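Local coordinates for protein prolyl-ACP dehydrogenase (Oscillatoria sp., PDB 4IRN) that probably oxidises the prolyl group carried on an acyl carrier protein, using FAD, in the biosynthesis of the cyanotoxin anatoxin-a, at residues M355-I360 against F398-S403; A363-C368 against D392-K397. All coordinates share one frame; numbering follows the deposited sequence.

Following the chain from the N terminus, the first segment met is on helix 350-375. This helix supplies one side of both contacts, 355-360 for contact 1 and then 363-368 for contact 2. The chain leaves the helix and returns along helix 386-395. Residues 392-397 close contact 2, the inner loop. Residues 398-403 follow at once and close contact 1, the outer loop, before helix 403-414 begins. The two closures are therefore concentric, not crossed. Contact 2 ties helix 350-375 to helix 386-395. Contact 1 ties it to the FAD-binding turn. They meet directly where Thr402 CB lies 3.8 Å from Lys397 O. All four segments belong to the C-terminal domain.

Contact 1. Residues M355-I360 against F398-S403; sequences MANLYI and FYSGTS. With FAD (flavin-adenine dinucleotide), chain I.
Asn357 reaches from helix 350-375 toward Ser400, in the loop that leads into helix 403-414. Its CB points at the loop but stands back from it. The next atom, CG, lies anti to the backbone N (chi1 -157°), which carries the amide across to the turn. ND2 makes the closest approach, 3.7 Å from Ser400 CB. OD1 is 4.1 Å from both Ser400 CB and Gly401 O. No hydrogen bond joins the two segments. The polar ends find partners within the same chain: Asn357 ND2 donates to Arg280 O, and Ser400 OG is hydrogen-bonded to Glu279 OE2. Leu358 covers the other end of the loop. Its CD1 packs 3.8 Å from Ser403 CB and also touches Ser403 O.

Phe398 to Gly401 form a type II beta turn. Ser400 takes a positive phi of 68°. Gly401 follows with a phi of 107°, at backbone angles where a CB would be jammed against the carbonyl O of Ser400. Next, Thr402 is the N-cap of helix 403-414, its side chain capping a backbone N.

The far side of the turn faces FAD. The ribityl O3' of FAD donates to Phe398 O at 3.0 Å. Phe398 CB packs 3.8 Å from the flavin methyl C8M. Tyr399, stacked with Phe122, brings its CB near the same end of the flavin. Thr402 OG1 lies 3.6 Å from O2B of the adenosine ribose. The buried turn thus sits between helix 350-375 and the cofactor, as part of the FAD site of an acyl-CoA dehydrogenase fold.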
loop_
_atom_site.group_PDB
_atom_site.type_symbol
_atom_site.label_atom_id
_atom_site.label_comp_id
_atom_site.label_asym_id
_atom_site.label_seq_id
_atom_site.Cartn_x
_atom_site.Cartn_y
_atom_site.Cartn_z
ATOM N N MET A 355 2.002 -15.990 -11.298
ATOM C CA MET A 355 2.753 -14.978 -10.545
ATOM C C MET A 355 3.126 -13.808 -11.462
ATOM O O MET A 355 3.027 -12.649 -11.045
ATOM C CB MET A 355 4.020 -15.583 -9.930
ATOM C CG MET A 355 3.741 -16.504 -8.765
ATOM S SD MET A 355 5.239 -17.178 -8.024
ATOM C CE MET A 355 5.666 -15.880 -6.976
ATOM N N ALA A 356 3.529 -14.123 -12.718
ATOM C CA ALA A 356 3.894 -13.143 -13.733
ATOM C C ALA A 356 2.685 -12.290 -14.119
ATOM O O ALA A 356 2.771 -11.065 -14.076
ATOM C CB ALA A 356 4.463 -13.840 -14.958
ATOM N N ASN A 357 1.555 -12.936 -14.424
ATOM C CA ASN A 357 0.321 -12.266 -14.797
ATOM C C ASN A 357 -0.186 -11.359 -13.686
ATOM O O ASN A 357 -0.526 -10.207 -13.943
ATOM C CB ASN A 357 -0.729 -13.290 -15.172
ATOM C CG ASN A 357 -1.796 -12.724 -16.055
ATOM O OD1 ASN A 357 -2.837 -12.272 -15.589
ATOM N ND2 ASN A 357 -1.552 -12.730 -17.349
ATOM N N LEU A 358 -0.202 -11.870 -12.446
ATOM C CA LEU A 358 -0.658 -11.135 -11.267
ATOM C C LEU A 358 0.226 -9.908 -11.011
ATOM O O LEU A 358 -0.303 -8.808 -10.827
ATOM C CB LEU A 358 -0.744 -12.057 -10.023
ATOM C CG LEU A 358 -0.940 -11.423 -8.627
ATOM C CD1 LEU A 358 -2.334 -10.856 -8.452
ATOM C CD2 LEU A 358 -0.707 -12.438 -7.547
ATOM N N TYR A 359 1.565 -10.085 -11.040
ATOM C CA TYR A 359 2.499 -8.990 -10.818
ATOM C C TYR A 359 2.468 -7.931 -11.929
ATOM O O TYR A 359 2.268 -6.763 -11.619
ATOM C CB TYR A 359 3.943 -9.478 -10.565
ATOM C CG TYR A 359 4.844 -8.339 -10.148
ATOM C CD1 TYR A 359 4.914 -7.937 -8.817
ATOM C CD2 TYR A 359 5.518 -7.576 -11.097
ATOM C CE1 TYR A 359 5.648 -6.817 -8.438
ATOM C CE2 TYR A 359 6.236 -6.439 -10.733
ATOM C CZ TYR A 359 6.311 -6.071 -9.398
ATOM O OH TYR A 359 7.069 -4.995 -9.006
ATOM N N ILE A 360 2.718 -8.322 -13.178
ATOM C CA ILE A 360 2.790 -7.434 -14.339
ATOM C C ILE A 360 1.525 -6.612 -14.587
ATOM O O ILE A 360 1.645 -5.430 -14.885
ATOM C CB ILE A 360 3.355 -8.147 -15.608
ATOM C CG1 ILE A 360 4.725 -8.799 -15.291
ATOM C CG2 ILE A 360 3.444 -7.168 -16.802
ATOM C CD1 ILE A 360 5.286 -9.740 -16.311
ATOM N N PHE A 398 -8.343 -8.495 -15.914
ATOM C CA PHE A 398 -9.522 -9.322 -16.198
ATOM C C PHE A 398 -9.274 -10.458 -17.188
ATOM O O PHE A 398 -9.709 -11.585 -16.918
ATOM C CB PHE A 398 -10.729 -8.457 -16.585
ATOM C CG PHE A 398 -10.996 -7.372 -15.571
ATOM C CD1 PHE A 398 -11.460 -7.685 -14.298
ATOM C CD2 PHE A 398 -10.715 -6.042 -15.863
ATOM C CE1 PHE A 398 -11.674 -6.690 -13.350
ATOM C CE2 PHE A 398 -10.933 -5.043 -14.915
ATOM C CZ PHE A 398 -11.406 -5.376 -13.663
ATOM N N TYR A 399 -8.562 -10.192 -18.315
ATOM C CA TYR A 399 -8.240 -11.275 -19.245
ATOM C C TYR A 399 -7.110 -12.126 -18.678
ATOM O O TYR A 399 -6.337 -11.631 -17.846
ATOM C CB TYR A 399 -8.000 -10.801 -20.687
ATOM C CG TYR A 399 -6.801 -9.912 -20.913
ATOM C CD1 TYR A 399 -5.515 -10.442 -20.965
ATOM C CD2 TYR A 399 -6.961 -8.569 -21.238
ATOM C CE1 TYR A 399 -4.410 -9.637 -21.227
ATOM C CE2 TYR A 399 -5.863 -7.758 -21.521
ATOM C CZ TYR A 399 -4.591 -8.292 -21.502
ATOM O OH TYR A 399 -3.517 -7.483 -21.777
ATOM N N SER A 400 -7.060 -13.420 -19.067
ATOM C CA SER A 400 -6.108 -14.447 -18.592
ATOM C C SER A 400 -6.363 -14.805 -17.111
ATOM O O SER A 400 -5.566 -15.514 -16.494
ATOM C CB SER A 400 -4.654 -14.019 -18.818
ATOM O OG SER A 400 -4.414 -13.600 -20.153
ATOM N N GLY A 401 -7.485 -14.324 -16.572
ATOM C CA GLY A 401 -7.885 -14.524 -15.185
ATOM C C GLY A 401 -7.725 -13.264 -14.361
ATOM O O GLY A 401 -6.823 -12.461 -14.619
ATOM N N THR A 402 -8.606 -13.077 -13.361
ATOM C CA THR A 402 -8.570 -11.913 -12.465
ATOM C C THR A 402 -7.426 -12.052 -11.466
ATOM O O THR A 402 -6.954 -13.168 -11.240
ATOM C CB THR A 402 -9.898 -11.720 -11.720
ATOM O OG1 THR A 402 -10.109 -12.821 -10.848
ATOM C CG2 THR A 402 -11.090 -11.518 -12.645
ATOM N N SER A 403 -7.014 -10.924 -10.838
ATOM C CA SER A 403 -5.942 -10.885 -9.834
ATOM C C SER A 403 -6.229 -11.840 -8.666
ATOM O O SER A 403 -5.323 -12.544 -8.219
ATOM C CB SER A 403 -5.723 -9.458 -9.344
ATOM O OG SER A 403 -5.298 -8.626 -10.412
HETATM P PA FAD I . -16.331 -13.459 -12.353
HETATM O O1A FAD I . -15.577 -14.675 -12.722
HETATM O O2A FAD I . -17.839 -13.358 -12.520
HETATM O O5B FAD I . -16.119 -13.149 -10.820
HETATM C C5B FAD I . -16.652 -11.942 -10.250
HETATM C C4B FAD I . -15.646 -11.403 -9.269
HETATM O O4B FAD I . -15.561 -12.287 -8.140
HETATM C C3B FAD I . -14.234 -11.208 -9.824
HETATM O O3B FAD I . -13.877 -9.837 -9.731
HETATM C C2B FAD I . -13.323 -12.119 -8.983
HETATM O O2B FAD I . -12.279 -11.354 -8.402
HETATM C C1B FAD I . -14.218 -12.635 -7.855
HETATM N N9A FAD I . -14.140 -14.080 -7.641
HETATM C C8A FAD I . -14.760 -15.055 -8.377
HETATM N N7A FAD I . -14.469 -16.276 -7.998
HETATM C C5A FAD I . -13.598 -16.097 -6.938
HETATM C C6A FAD I . -12.910 -17.009 -6.100
HETATM N N6A FAD I . -13.009 -18.336 -6.204
HETATM N N1A FAD I . -12.100 -16.498 -5.147
HETATM C C2A FAD I . -12.001 -15.172 -5.034
HETATM N N3A FAD I . -12.608 -14.223 -5.752
HETATM C C4A FAD I . -13.390 -14.745 -6.699
HETATM N N1 FAD I . -12.490 -15.314 -22.222
HETATM C C2 FAD I . -12.371 -16.261 -23.213
HETATM O O2 FAD I . -12.718 -17.426 -23.016
HETATM N N3 FAD I . -11.875 -15.909 -24.467
HETATM C C4 FAD I . -11.475 -14.649 -24.841
HETATM O O4 FAD I . -11.054 -14.454 -25.982
HETATM C C4X FAD I . -11.608 -13.635 -23.794
HETATM N N5 FAD I . -11.278 -12.397 -24.084
HETATM C C5X FAD I . -11.471 -11.428 -23.099
HETATM C C6 FAD I . -11.122 -10.106 -23.394
HETATM C C7 FAD I . -11.268 -9.093 -22.454
HETATM C C7M FAD I . -10.794 -7.700 -22.778
HETATM C C8 FAD I . -11.803 -9.402 -21.183
HETATM C C8M FAD I . -11.977 -8.346 -20.124
HETATM C C9 FAD I . -12.167 -10.710 -20.894
HETATM C C9A FAD I . -12.007 -11.736 -21.820
HETATM N N10 FAD I . -12.353 -13.090 -21.547
HETATM C C10 FAD I . -12.149 -14.058 -22.497
HETATM C "C1'" FAD I . -13.011 -13.418 -20.263
HETATM C "C2'" FAD I . -12.050 -13.172 -19.108
HETATM O "O2'" FAD I . -11.097 -14.224 -18.986
HETATM C "C3'" FAD I . -12.822 -12.946 -17.808
HETATM O "O3'" FAD I . -12.629 -11.601 -17.376
HETATM C "C4'" FAD I . -12.451 -13.903 -16.674
HETATM O "O4'" FAD I . -12.692 -15.253 -17.079
HETATM C "C5'" FAD I . -13.135 -13.567 -15.361
HETATM O "O5'" FAD I . -14.552 -13.784 -15.459
HETATM P P FAD I . -15.572 -12.636 -14.986
HETATM O O1P FAD I . -15.091 -11.284 -15.361
HETATM O O2P FAD I . -16.808 -13.238 -15.607
HETATM O O3P FAD I . -15.743 -12.391 -13.413
#

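Contact 2. Residues A363-C368 against D392-K397; sequences AWVQSC and DAIASK
Val365 and Trp364 grip Ala393 where helix 350-375 packs against helix 386-395. This is helix-to-helix packing in the C-terminal helical domain of the acyl-CoA dehydrogenase fold. Val365 and Ala393 have the CA atoms nearest each other, 5.3 Å apart. The small side chain of Ala393 is consistent with so close an approach.

Val365 uses a single methyl for the contact. CG1 lies anti to the backbone N (chi1 165°), and CG2, anti to the carbonyl carbon, rests against the second helix. CG2 is 3.8 Å from Ala393 CB and also touches the Ala393 carbonyl. Farther along, it meets Ile394 CG1 more loosely and the aliphatic part of Lys397, whose CD is 4.0 Å away. The Lys397 chain bends at chi3. CD packs on Val365, while NZ forms a salt bridge with Glu373 of the third subunit.

Trp364 approaches Ala393 with one face of its indole. The methyl lies over the middle of the ring system, 3.7 Å from CD2. Ser396 OG also comes near the ring, obliquely, at CE3. Met241 and residues of helix 285-304, among them Thr290 and Met291, also touch this tryptophan.

Cys368, one turn after Trp364, adds its SG at 4.0 Å from Ala393 CB. The alanine methyl is thus met by tryptophan, valine and cysteine. At the start of the second segment, the Asp392 carboxylate turns to other partners, Met241 N and Asn118 ND2. The backbone of Ala393 joins the ring contact too: its CA makes a CH-pi interaction with the six-membered ring of Trp364, 3.8 Å from the centroid and 13° off the ring normal.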
loop_
_atom_site.group_PDB
_atom_site.type_symbol
_atom_site.label_atom_id
_atom_site.label_comp_id
_atom_site.label_asym_id
_atom_site.label_seq_id
_atom_site.Cartn_x
_atom_site.Cartn_y
_atom_site.Cartn_z
ATOM N N ALA A 363 1.387 -3.999 -11.816
ATOM C CA ALA A 363 2.546 -3.142 -11.994
ATOM C C ALA A 363 2.287 -2.148 -13.139
ATOM O O ALA A 363 2.586 -0.955 -13.003
ATOM C CB ALA A 363 3.764 -3.994 -12.308
ATOM N N TRP A 364 1.686 -2.643 -14.241
ATOM C CA TRP A 364 1.338 -1.858 -15.416
ATOM C C TRP A 364 0.328 -0.750 -15.102
ATOM O O TRP A 364 0.553 0.389 -15.498
ATOM C CB TRP A 364 0.826 -2.765 -16.551
ATOM C CG TRP A 364 0.753 -2.107 -17.905
ATOM C CD1 TRP A 364 1.371 -0.950 -18.301
ATOM C CD2 TRP A 364 0.041 -2.592 -19.046
ATOM N NE1 TRP A 364 1.059 -0.671 -19.610
ATOM C CE2 TRP A 364 0.250 -1.664 -20.096
ATOM C CE3 TRP A 364 -0.779 -3.711 -19.281
ATOM C CZ2 TRP A 364 -0.316 -1.829 -21.364
ATOM C CZ3 TRP A 364 -1.335 -3.879 -20.541
ATOM C CH2 TRP A 364 -1.092 -2.953 -21.569
ATOM N N VAL A 365 -0.759 -1.084 -14.385
ATOM C CA VAL A 365 -1.826 -0.146 -14.004
ATOM C C VAL A 365 -1.264 0.967 -13.128
ATOM O O VAL A 365 -1.504 2.141 -13.390
ATOM C CB VAL A 365 -3.021 -0.894 -13.337
ATOM C CG1 VAL A 365 -3.965 0.062 -12.620
ATOM C CG2 VAL A 365 -3.786 -1.730 -14.355
ATOM N N GLN A 366 -0.480 0.582 -12.117
ATOM C CA GLN A 366 0.157 1.468 -11.160
ATOM C C GLN A 366 1.129 2.432 -11.812
ATOM O O GLN A 366 1.069 3.624 -11.514
ATOM C CB GLN A 366 0.804 0.654 -10.027
ATOM C CG GLN A 366 1.197 1.463 -8.789
ATOM C CD GLN A 366 0.111 2.321 -8.202
ATOM O OE1 GLN A 366 -0.967 1.838 -7.837
ATOM N NE2 GLN A 366 0.407 3.612 -8.064
ATOM N N SER A 367 2.000 1.934 -12.716
ATOM C CA SER A 367 2.981 2.753 -13.438
ATOM C C SER A 367 2.305 3.748 -14.385
ATOM O O SER A 367 2.778 4.881 -14.514
ATOM C CB SER A 367 3.977 1.880 -14.187
ATOM O OG SER A 367 4.767 1.119 -13.288
ATOM N N CYS A 368 1.178 3.344 -15.005
ATOM C CA CYS A 368 0.373 4.193 -15.893
ATOM C C CYS A 368 -0.226 5.350 -15.107
ATOM O O CYS A 368 -0.181 6.492 -15.556
ATOM C CB CYS A 368 -0.716 3.380 -16.582
ATOM S SG CYS A 368 -0.125 2.367 -17.958
ATOM N N ASP A 392 -6.107 0.934 -21.212
ATOM C CA ASP A 392 -5.693 -0.341 -21.802
ATOM C C ASP A 392 -5.132 -1.290 -20.749
ATOM O O ASP A 392 -5.429 -2.482 -20.788
ATOM C CB ASP A 392 -4.663 -0.130 -22.936
ATOM C CG ASP A 392 -5.112 0.720 -24.119
ATOM O OD1 ASP A 392 -6.339 0.932 -24.276
ATOM O OD2 ASP A 392 -4.235 1.178 -24.887
ATOM N N ALA A 393 -4.334 -0.757 -19.807
ATOM C CA ALA A 393 -3.699 -1.504 -18.719
ATOM C C ALA A 393 -4.691 -2.243 -17.812
ATOM O O ALA A 393 -4.368 -3.339 -17.350
ATOM C CB ALA A 393 -2.819 -0.581 -17.887
ATOM N N ILE A 394 -5.876 -1.652 -17.544
ATOM C CA ILE A 394 -6.897 -2.253 -16.676
ATOM C C ILE A 394 -7.361 -3.621 -17.176
ATOM O O ILE A 394 -7.496 -4.541 -16.370
ATOM C CB ILE A 394 -8.071 -1.278 -16.388
ATOM C CG1 ILE A 394 -7.558 -0.051 -15.603
ATOM C CG2 ILE A 394 -9.218 -1.969 -15.625
ATOM C CD1 ILE A 394 -8.413 1.134 -15.676
ATOM N N ALA A 395 -7.559 -3.762 -18.502
ATOM C CA ALA A 395 -7.992 -5.000 -19.157
ATOM C C ALA A 395 -7.214 -6.230 -18.674
ATOM O O ALA A 395 -7.822 -7.274 -18.434
ATOM C CB ALA A 395 -7.865 -4.866 -20.663
ATOM N N SER A 396 -5.878 -6.073 -18.477
ATOM C CA SER A 396 -4.943 -7.111 -18.025
ATOM C C SER A 396 -5.301 -7.715 -16.673
ATOM O O SER A 396 -4.865 -8.824 -16.380
ATOM C CB SER A 396 -3.511 -6.582 -18.022
ATOM O OG SER A 396 -3.306 -5.618 -17.001
ATOM N N LYS A 397 -6.105 -6.998 -15.867
ATOM C CA LYS A 397 -6.581 -7.421 -14.545
ATOM C C LYS A 397 -7.803 -8.342 -14.673
ATOM O O LYS A 397 -8.239 -8.912 -13.667
ATOM C CB LYS A 397 -6.909 -6.201 -13.667
ATOM C CG LYS A 397 -5.678 -5.406 -13.264
ATOM C CD LYS A 397 -5.985 -4.295 -12.303
ATOM C CE LYS A 397 -5.853 -4.723 -10.870
ATOM N NZ LYS A 397 -5.923 -3.537 -9.986
#